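Local coordinates for fatty acid-binding protein homolog (Ascaris suum, PDB 6I8X) that binds fatty acids inside a beta-barrel and may sequester potentially toxic fatty acids and their peroxidation products or maintain the eggshell lipid layer, at residues A[24-32]-A[135-143]; A[44-52]-A[62-70]. One frame throughout, in Å; residues are numbered along the deposited sequence.

Contact 1 of 2, residues A[24-32]-A[135-143]; sequences NFDEYLKAR and MSWKGVSTS
The guanidinium of R32 lies flat on the indole of W137, its plane tilted only 16° from the ring. CZ of R32 sits 3.7 Å from the centroid of the W137 six-membered ring, a cation-pi contact over the face. CD of R32 covers the five-membered ring of the same indole in a CH-pi contact. R32 follows helix 25-31, and its first side-chain bond points away from the hairpin; the bend at chi2 (72°) brings the guanidinium back over W137. E120 and D118 bind NE and NH2 by salt bridges and should fix the rotation of the group. Helix 25-31 is the first of the two helices that cap the barrel of a fatty acid-binding protein. Here it rests on the hairpin of the last two strands, which turns through a type I' turn at W137 to V140. The Y28 ring fills the middle of the interface. Methyl CG2 of T142 lies over one face of its ring, 4.0 Å from the centroid. SD of M135 stands 5.0 Å from the Y28 centroid, a distant Met-aromatic contact; its CE packs against CE2 of Y28. The OH of Y28 hydrogen-bonds OE2 of E120. Further along, CB of A31 packs 4.0 Å from CB of V140. At the start of the helix, ND2 of N24 donates a 2.9 Å hydrogen bond to O of S141, with an N-H...O angle of 161°.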
loop_
_atom_site.group_PDB
_atom_site.type_symbol
_atom_site.label_atom_id
_atom_site.label_comp_id
_atom_site.label_asym_id
_atom_site.label_seq_id
_atom_site.Cartn_x
_atom_site.Cartn_y
_atom_site.Cartn_z
ATOM N N ASN A 24 1.575 -3.179 -17.095
ATOM C CA ASN A 24 2.666 -2.209 -17.238
ATOM C C ASN A 24 3.574 -2.063 -15.994
ATOM O O ASN A 24 4.184 -1.003 -15.802
ATOM C CB ASN A 24 2.083 -0.824 -17.666
ATOM C CG ASN A 24 3.051 0.002 -18.498
ATOM O OD1 ASN A 24 3.833 -0.526 -19.308
ATOM N ND2 ASN A 24 3.080 1.302 -18.255
ATOM N N PHE A 25 3.678 -3.110 -15.150
ATOM C CA PHE A 25 4.530 -3.002 -13.947
ATOM C C PHE A 25 6.020 -2.879 -14.287
ATOM O O PHE A 25 6.729 -2.140 -13.617
ATOM C CB PHE A 25 4.258 -4.134 -12.925
ATOM C CG PHE A 25 4.824 -3.921 -11.533
ATOM C CD1 PHE A 25 4.723 -2.680 -10.899
ATOM C CD2 PHE A 25 5.389 -4.980 -10.821
ATOM C CE1 PHE A 25 5.233 -2.491 -9.607
ATOM C CE2 PHE A 25 5.887 -4.793 -9.525
ATOM C CZ PHE A 25 5.794 -3.556 -8.923
ATOM N N ASP A 26 6.473 -3.538 -15.355
ATOM C CA ASP A 26 7.873 -3.493 -15.796
ATOM C C ASP A 26 8.350 -2.086 -16.199
ATOM O O ASP A 26 9.413 -1.663 -15.751
ATOM C CB ASP A 26 8.142 -4.474 -16.939
ATOM C CG ASP A 26 9.610 -4.547 -17.274
ATOM O OD1 ASP A 26 10.318 -5.303 -16.602
ATOM O OD2 ASP A 26 10.062 -3.790 -18.187
ATOM N N GLU A 27 7.605 -1.390 -17.056
ATOM C CA GLU A 27 8.007 -0.042 -17.470
ATOM C C GLU A 27 7.996 0.927 -16.286
ATOM O O GLU A 27 8.840 1.825 -16.224
ATOM C CB GLU A 27 7.165 0.471 -18.661
ATOM C CG GLU A 27 7.875 1.510 -19.535
ATOM C CD GLU A 27 9.254 1.195 -20.104
ATOM O OE1 GLU A 27 9.563 0.004 -20.341
ATOM O OE2 GLU A 27 10.024 2.158 -20.332
ATOM N N TYR A 28 7.062 0.720 -15.336
ATOM C CA TYR A 28 6.967 1.514 -14.115
ATOM C C TYR A 28 8.223 1.333 -13.280
ATOM O O TYR A 28 8.756 2.318 -12.797
ATOM C CB TYR A 28 5.718 1.141 -13.277
ATOM C CG TYR A 28 5.794 1.688 -11.863
ATOM C CD1 TYR A 28 5.457 3.014 -11.586
ATOM C CD2 TYR A 28 6.299 0.914 -10.823
ATOM C CE1 TYR A 28 5.549 3.527 -10.291
ATOM C CE2 TYR A 28 6.437 1.431 -9.535
ATOM C CZ TYR A 28 6.036 2.730 -9.270
ATOM O OH TYR A 28 6.135 3.219 -7.997
ATOM N N LEU A 29 8.656 0.071 -13.064
ATOM C CA LEU A 29 9.856 -0.262 -12.287
ATOM C C LEU A 29 11.106 0.295 -12.949
ATOM O O LEU A 29 12.025 0.729 -12.262
ATOM C CB LEU A 29 9.981 -1.779 -12.032
ATOM C CG LEU A 29 8.919 -2.411 -11.117
ATOM C CD1 LEU A 29 9.043 -3.919 -11.132
ATOM C CD2 LEU A 29 9.005 -1.869 -9.662
ATOM N N LYS A 30 11.099 0.338 -14.279
ATOM C CA LYS A 30 12.160 0.914 -15.101
ATOM C C LYS A 30 12.227 2.441 -14.886
ATOM O O LYS A 30 13.316 2.968 -14.658
ATOM C CB LYS A 30 11.927 0.578 -16.576
ATOM C CG LYS A 30 13.193 0.169 -17.267
ATOM C CD LYS A 30 12.926 -0.386 -18.644
ATOM C CE LYS A 30 14.152 -0.194 -19.468
ATOM N NZ LYS A 30 13.978 -0.709 -20.843
ATOM N N ALA A 31 11.061 3.134 -14.894
ATOM C CA ALA A 31 10.981 4.590 -14.681
ATOM C C ALA A 31 11.496 4.963 -13.276
ATOM O O ALA A 31 12.128 5.995 -13.096
ATOM C CB ALA A 31 9.550 5.084 -14.891
ATOM N N ARG A 32 11.286 4.067 -12.322
ATOM C CA ARG A 32 11.702 4.145 -10.928
ATOM C C ARG A 32 13.216 3.843 -10.751
ATOM O O ARG A 32 13.753 4.064 -9.676
ATOM C CB ARG A 32 10.826 3.173 -10.106
ATOM C CG ARG A 32 10.596 3.557 -8.643
ATOM C CD ARG A 32 9.665 4.732 -8.485
ATOM N NE ARG A 32 9.412 5.085 -7.085
ATOM C CZ ARG A 32 10.189 5.864 -6.339
ATOM N NH1 ARG A 32 11.330 6.337 -6.821
ATOM N NH2 ARG A 32 9.847 6.150 -5.094
ATOM N N MET A 135 -0.215 3.143 -9.393
ATOM C CA MET A 135 1.021 3.891 -9.171
ATOM C C MET A 135 1.415 4.578 -10.460
ATOM O O MET A 135 1.118 4.075 -11.545
ATOM C CB MET A 135 2.159 2.953 -8.738
ATOM C CG MET A 135 1.794 2.059 -7.612
ATOM S SD MET A 135 2.087 0.350 -7.985
ATOM C CE MET A 135 3.787 0.182 -7.394
ATOM N N SER A 136 2.132 5.700 -10.329
ATOM C CA SER A 136 2.608 6.518 -11.431
ATOM C C SER A 136 3.960 7.132 -11.109
ATOM O O SER A 136 4.135 7.690 -10.017
ATOM C CB SER A 136 1.599 7.622 -11.736
ATOM O OG SER A 136 1.757 8.071 -13.067
ATOM N N TRP A 137 4.916 7.044 -12.062
ATOM C CA TRP A 137 6.242 7.658 -11.912
ATOM C C TRP A 137 6.739 8.177 -13.240
ATOM O O TRP A 137 6.767 7.421 -14.209
ATOM C CB TRP A 137 7.250 6.674 -11.301
ATOM C CG TRP A 137 8.471 7.341 -10.738
ATOM C CD1 TRP A 137 9.711 7.392 -11.304
ATOM C CD2 TRP A 137 8.568 8.045 -9.492
ATOM N NE1 TRP A 137 10.580 8.060 -10.478
ATOM C CE2 TRP A 137 9.911 8.462 -9.352
ATOM C CE3 TRP A 137 7.657 8.326 -8.451
ATOM C CZ2 TRP A 137 10.364 9.165 -8.223
ATOM C CZ3 TRP A 137 8.110 9.005 -7.326
ATOM C CH2 TRP A 137 9.445 9.424 -7.220
ATOM N N LYS A 138 7.108 9.482 -13.307
ATOM C CA LYS A 138 7.609 10.138 -14.535
ATOM C C LYS A 138 6.679 9.915 -15.764
ATOM O O LYS A 138 7.167 9.683 -16.875
ATOM C CB LYS A 138 9.045 9.673 -14.855
ATOM C CG LYS A 138 10.085 9.991 -13.795
ATOM C CD LYS A 138 11.410 9.323 -14.144
ATOM C CE LYS A 138 12.556 9.809 -13.291
ATOM N NZ LYS A 138 13.843 9.171 -13.686
ATOM N N GLY A 139 5.364 9.953 -15.541
ATOM C CA GLY A 139 4.363 9.734 -16.584
ATOM C C GLY A 139 4.045 8.272 -16.881
ATOM O O GLY A 139 3.164 7.992 -17.706
ATOM N N VAL A 140 4.755 7.322 -16.226
ATOM C CA VAL A 140 4.537 5.888 -16.448
ATOM C C VAL A 140 3.591 5.308 -15.369
ATOM O O VAL A 140 3.948 5.306 -14.197
ATOM C CB VAL A 140 5.876 5.088 -16.594
ATOM C CG1 VAL A 140 5.608 3.596 -16.728
ATOM C CG2 VAL A 140 6.704 5.598 -17.785
ATOM N N SER A 141 2.385 4.846 -15.779
ATOM C CA SER A 141 1.345 4.299 -14.888
ATOM C C SER A 141 1.275 2.775 -14.909
ATOM O O SER A 141 1.579 2.150 -15.922
ATOM C CB SER A 141 -0.029 4.868 -15.244
ATOM O OG SER A 141 -0.106 6.231 -14.875
ATOM N N THR A 142 0.831 2.191 -13.784
ATOM C CA THR A 142 0.670 0.750 -13.578
ATOM C C THR A 142 -0.514 0.461 -12.634
ATOM O O THR A 142 -0.815 1.277 -11.770
ATOM C CB THR A 142 1.996 0.093 -13.111
ATOM O OG1 THR A 142 1.812 -1.321 -13.072
ATOM C CG2 THR A 142 2.466 0.579 -11.720
ATOM N N SER A 143 -1.188 -0.680 -12.839
ATOM C CA SER A 143 -2.299 -1.171 -12.012
ATOM C C SER A 143 -1.964 -2.607 -11.627
ATOM O O SER A 143 -1.527 -3.368 -12.479
ATOM C CB SER A 143 -3.615 -1.147 -12.787
ATOM O OG SER A 143 -4.047 0.193 -12.878
#

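Contact 2 of 2, residues A[44-52]-A[62-70]; sequences LAGVTKKFR and YDMENLTTK. With VCA (vaccenic acid), chain C; TAM (tris(hydroxyethyl)aminomethane), chain L; EDO (1,2-ethanediol), chain G.
K49 runs extended until chi4 (-81°), where its chain bends and carries NZ to N66. R52 has chi1 at 67°, with CG between its backbone N and carbonyl carbon, and then extends to NE beside D63. Both residues belong to strand 47-53, which forms an antiparallel beta hairpin with strand 62-68 in the barrel wall. Hydrogen-bonded pairs T48-L67, K50-E65 and R52-D63 tie the backbones. V47, K49, F51, M64, N66 and T68 share the inward face; of these V47, K49 and T68 belong to the vaccenic acid pocket. The V47 and T68 side chains lie side by side, CG2 to CG2 3.8 Å. F51 and M64 do likewise, with CZ of F51 3.5 Å from CE of M64. On the other face, NE of R52 makes a salt bridge to OD2 of D63 at 3.1 Å, and the carboxylate plane stands steeply to the guanidinium. NH1 of R52 makes a long, weak one to OE1 of E65, which lies at the guanidinium edge. N of A55 hydrogen-bonds OD2 of D63, and ND1 of H74 hydrogen-bonds OE2 of E65. NZ of K49 donates to a lone pair of OD1 of N66 at 2.8 Å. It also bonds OH of Y124. Its third partner is O2 of the vaccenic acid, 3.1 Å from NZ of K49.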
loop_
_atom_site.group_PDB
_atom_site.type_symbol
_atom_site.label_atom_id
_atom_site.label_comp_id
_atom_site.label_asym_id
_atom_site.label_seq_id
_atom_site.Cartn_x
_atom_site.Cartn_y
_atom_site.Cartn_z
ATOM N N LEU A 44 7.762 -10.626 -10.155
ATOM C CA LEU A 44 7.208 -11.962 -10.153
ATOM C C LEU A 44 7.075 -12.534 -8.732
ATOM O O LEU A 44 6.676 -13.679 -8.561
ATOM C CB LEU A 44 7.980 -12.870 -11.129
ATOM C CG LEU A 44 7.670 -12.540 -12.627
ATOM C CD1 LEU A 44 8.818 -12.920 -13.546
ATOM C CD2 LEU A 44 6.341 -13.156 -13.094
ATOM N N ALA A 45 7.261 -11.687 -7.709
ATOM C CA ALA A 45 7.062 -12.130 -6.336
ATOM C C ALA A 45 5.585 -12.128 -5.931
ATOM O O ALA A 45 4.830 -11.220 -6.322
ATOM C CB ALA A 45 7.830 -11.249 -5.394
ATOM N N GLY A 46 5.212 -13.140 -5.137
ATOM C CA GLY A 46 3.876 -13.295 -4.570
ATOM C C GLY A 46 3.663 -12.231 -3.513
ATOM O O GLY A 46 4.581 -11.934 -2.735
ATOM N N VAL A 47 2.480 -11.593 -3.527
ATOM C CA VAL A 47 2.111 -10.539 -2.569
ATOM C C VAL A 47 0.691 -10.795 -2.025
ATOM O O VAL A 47 -0.249 -11.098 -2.770
ATOM C CB VAL A 47 2.255 -9.079 -3.138
ATOM C CG1 VAL A 47 1.878 -8.019 -2.102
ATOM C CG2 VAL A 47 3.659 -8.805 -3.695
ATOM N N THR A 48 0.569 -10.706 -0.714
ATOM C CA THR A 48 -0.681 -10.806 0.003
ATOM C C THR A 48 -0.773 -9.561 0.885
ATOM O O THR A 48 0.115 -9.314 1.707
ATOM C CB THR A 48 -0.774 -12.104 0.831
ATOM O OG1 THR A 48 -0.867 -13.215 -0.058
ATOM C CG2 THR A 48 -1.996 -12.091 1.729
ATOM N N LYS A 49 -1.841 -8.791 0.707
ATOM C CA LYS A 49 -2.083 -7.587 1.493
ATOM C C LYS A 49 -3.174 -7.861 2.495
ATOM O O LYS A 49 -4.127 -8.550 2.191
ATOM C CB LYS A 49 -2.449 -6.393 0.588
ATOM C CG LYS A 49 -1.237 -5.827 -0.143
ATOM C CD LYS A 49 -1.598 -4.596 -0.969
ATOM C CE LYS A 49 -0.439 -4.127 -1.805
ATOM N NZ LYS A 49 0.521 -3.328 -1.043
ATOM N N LYS A 50 -3.006 -7.373 3.712
ATOM C CA LYS A 50 -3.999 -7.566 4.771
ATOM C C LYS A 50 -4.268 -6.250 5.407
ATOM O O LYS A 50 -3.336 -5.541 5.743
ATOM C CB LYS A 50 -3.545 -8.586 5.828
ATOM C CG LYS A 50 -3.434 -9.999 5.319
ATOM C CD LYS A 50 -3.096 -10.979 6.471
ATOM C CE LYS A 50 -3.120 -12.405 6.010
ATOM N NZ LYS A 50 -2.532 -13.329 7.020
ATOM N N PHE A 51 -5.536 -5.898 5.511
ATOM C CA PHE A 51 -6.018 -4.684 6.171
ATOM C C PHE A 51 -7.040 -5.138 7.201
ATOM O O PHE A 51 -7.947 -5.908 6.879
ATOM C CB PHE A 51 -6.705 -3.744 5.166
ATOM C CG PHE A 51 -5.792 -3.054 4.180
ATOM C CD1 PHE A 51 -5.462 -3.662 2.968
ATOM C CD2 PHE A 51 -5.309 -1.772 4.432
ATOM C CE1 PHE A 51 -4.648 -3.004 2.030
ATOM C CE2 PHE A 51 -4.488 -1.117 3.497
ATOM C CZ PHE A 51 -4.184 -1.726 2.292
ATOM N N ARG A 52 -6.871 -4.709 8.448
ATOM C CA ARG A 52 -7.827 -5.032 9.498
ATOM C C ARG A 52 -7.968 -3.882 10.498
ATOM O O ARG A 52 -7.100 -3.006 10.547
ATOM C CB ARG A 52 -7.439 -6.344 10.208
ATOM C CG ARG A 52 -6.153 -6.272 11.028
ATOM C CD ARG A 52 -5.978 -7.517 11.861
ATOM N NE ARG A 52 -4.738 -7.481 12.639
ATOM C CZ ARG A 52 -3.570 -7.968 12.224
ATOM N NH1 ARG A 52 -3.461 -8.526 11.020
ATOM N NH2 ARG A 52 -2.498 -7.890 13.005
ATOM N N TYR A 62 -5.982 1.010 12.590
ATOM C CA TYR A 62 -5.850 -0.147 11.712
ATOM C C TYR A 62 -4.488 -0.783 11.710
ATOM O O TYR A 62 -3.497 -0.176 12.116
ATOM C CB TYR A 62 -6.205 0.285 10.272
ATOM C CG TYR A 62 -7.587 0.883 10.196
ATOM C CD1 TYR A 62 -8.710 0.066 10.073
ATOM C CD2 TYR A 62 -7.790 2.253 10.397
ATOM C CE1 TYR A 62 -9.993 0.593 10.127
ATOM C CE2 TYR A 62 -9.074 2.789 10.467
ATOM C CZ TYR A 62 -10.173 1.951 10.339
ATOM O OH TYR A 62 -11.443 2.448 10.369
ATOM N N ASP A 63 -4.446 -2.005 11.188
ATOM C CA ASP A 63 -3.222 -2.752 10.940
ATOM C C ASP A 63 -3.192 -3.112 9.466
ATOM O O ASP A 63 -4.233 -3.406 8.868
ATOM C CB ASP A 63 -3.149 -4.052 11.768
ATOM C CG ASP A 63 -3.241 -3.877 13.257
ATOM O OD1 ASP A 63 -2.826 -2.799 13.762
ATOM O OD2 ASP A 63 -3.721 -4.813 13.930
ATOM N N MET A 64 -2.021 -3.084 8.883
ATOM C CA MET A 64 -1.854 -3.531 7.510
ATOM C C MET A 64 -0.536 -4.291 7.390
ATOM O O MET A 64 0.468 -3.954 8.019
ATOM C CB MET A 64 -2.072 -2.431 6.433
ATOM C CG MET A 64 -0.812 -1.794 5.878
ATOM S SD MET A 64 0.023 -2.649 4.492
ATOM C CE MET A 64 -0.832 -2.008 3.129
ATOM N N GLU A 65 -0.569 -5.339 6.601
ATOM C CA GLU A 65 0.587 -6.185 6.343
ATOM C C GLU A 65 0.777 -6.329 4.861
ATOM O O GLU A 65 -0.190 -6.460 4.118
ATOM C CB GLU A 65 0.367 -7.593 6.952
ATOM C CG GLU A 65 0.200 -7.591 8.464
ATOM C CD GLU A 65 0.079 -8.952 9.114
ATOM O OE1 GLU A 65 -0.963 -9.620 8.925
ATOM O OE2 GLU A 65 1.012 -9.329 9.858
ATOM N N ASN A 66 2.024 -6.359 4.442
ATOM C CA ASN A 66 2.435 -6.690 3.091
ATOM C C ASN A 66 3.255 -7.944 3.276
ATOM O O ASN A 66 4.335 -7.872 3.856
ATOM C CB ASN A 66 3.326 -5.618 2.485
ATOM C CG ASN A 66 2.585 -4.574 1.736
ATOM O OD1 ASN A 66 1.801 -4.869 0.853
ATOM N ND2 ASN A 66 2.871 -3.328 2.038
ATOM N N LEU A 67 2.712 -9.090 2.866
ATOM C CA LEU A 67 3.374 -10.391 2.957
ATOM C C LEU A 67 3.846 -10.779 1.569
ATOM O O LEU A 67 3.034 -10.903 0.659
ATOM C CB LEU A 67 2.426 -11.470 3.558
ATOM C CG LEU A 67 1.730 -11.117 4.893
ATOM C CD1 LEU A 67 0.819 -12.248 5.351
ATOM C CD2 LEU A 67 2.762 -10.750 6.013
ATOM N N THR A 68 5.165 -10.862 1.372
ATOM C CA THR A 68 5.720 -11.218 0.051
ATOM C C THR A 68 6.595 -12.453 0.183
ATOM O O THR A 68 6.775 -12.945 1.291
ATOM C CB THR A 68 6.403 -10.019 -0.685
ATOM O OG1 THR A 68 7.773 -9.944 -0.319
ATOM C CG2 THR A 68 5.700 -8.645 -0.437
ATOM N N THR A 69 7.102 -12.963 -0.941
ATOM C CA THR A 69 8.011 -14.122 -1.045
ATOM C C THR A 69 9.208 -13.944 -0.115
ATOM O O THR A 69 9.611 -14.903 0.553
ATOM C CB THR A 69 8.444 -14.289 -2.506
ATOM O OG1 THR A 69 7.285 -14.492 -3.321
ATOM C CG2 THR A 69 9.446 -15.413 -2.704
ATOM N N LYS A 70 9.737 -12.709 -0.017
ATOM C CA LYS A 70 10.884 -12.472 0.855
ATOM C C LYS A 70 10.549 -11.538 2.035
ATOM O O LYS A 70 10.121 -12.019 3.082
ATOM C CB LYS A 70 12.104 -12.018 0.028
ATOM C CG LYS A 70 12.782 -13.196 -0.672
ATOM C CD LYS A 70 13.407 -14.160 0.406
ATOM C CE LYS A 70 14.086 -15.322 -0.232
ATOM N NZ LYS A 70 14.528 -16.312 0.758
HETATM O O2 VCA C . 3.280 -3.029 -2.435
HETATM C C1 VCA C . 3.544 -4.021 -3.256
HETATM O O1 VCA C . 2.727 -4.856 -3.563
HETATM C C2 VCA C . 4.948 -4.027 -3.792
HETATM C C3 VCA C . 5.581 -5.406 -3.945
HETATM C C4 VCA C . 7.089 -5.335 -4.125
HETATM C C5 VCA C . 7.769 -6.654 -4.429
HETATM C C6 VCA C . 8.193 -7.425 -3.195
HETATM C C7 VCA C . 8.687 -8.821 -3.519
HETATM C C8 VCA C . 10.122 -8.956 -4.002
HETATM C C9 VCA C . 11.155 -8.995 -2.894
HETATM C C10 VCA C . 12.594 -9.000 -3.421
HETATM C C11 VCA C . 13.577 -8.353 -2.493
HETATM C C12 VCA C . 13.657 -7.061 -2.227
HETATM C C13 VCA C . 12.774 -5.985 -2.791
HETATM C C14 VCA C . 13.266 -4.568 -2.497
HETATM C C15 VCA C . 12.473 -3.475 -3.198
HETATM C C16 VCA C . 10.984 -3.434 -2.876
HETATM C C17 VCA C . 10.255 -2.278 -3.535
HETATM C C18 VCA C . 8.885 -2.033 -2.962
HETATM C C TAM L . 18.358 -18.665 1.633
HETATM C C1 TAM L . 19.466 -18.942 0.547
HETATM C C2 TAM L . 17.175 -19.604 1.406
HETATM C C3 TAM L . 18.916 -18.948 3.085
HETATM C C4 TAM L . 19.481 -18.072 -0.690
HETATM C C5 TAM L . 16.563 -19.664 0.027
HETATM C C6 TAM L . 18.336 -18.127 4.215
HETATM N N TAM L . 17.838 -17.294 1.449
HETATM O O4 TAM L . 19.725 -16.732 -0.334
HETATM O O5 TAM L . 16.057 -18.400 -0.345
HETATM O O6 TAM L . 16.974 -17.759 4.012
HETATM C C1 EDO G . -0.565 -15.890 2.323
HETATM O O1 EDO G . 0.684 -15.547 1.738
HETATM C C2 EDO G . -1.463 -16.738 1.391
HETATM O O2 EDO G . -2.554 -15.967 0.870
#

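In the fold
Both contacts reach the same antiparallel sheet, with centres about 20 Å apart. Their nearest atoms are about 6 Å apart and do not touch. Strand 15-23 lies between strand 47-53 of contact 2 and strand 140-148 of contact 1. The vaccenic acid relates the two. Contact 2 supplies A45, V47, K49 and T68 to its pocket. Contact 1 stays at the helical cap, where the side chain of F25 comes within about 5 Å of the lipid. R144, a pocket residue just past 135-143, makes a cation-pi contact with F25 and touches V47, so it meets a side chain from each contact.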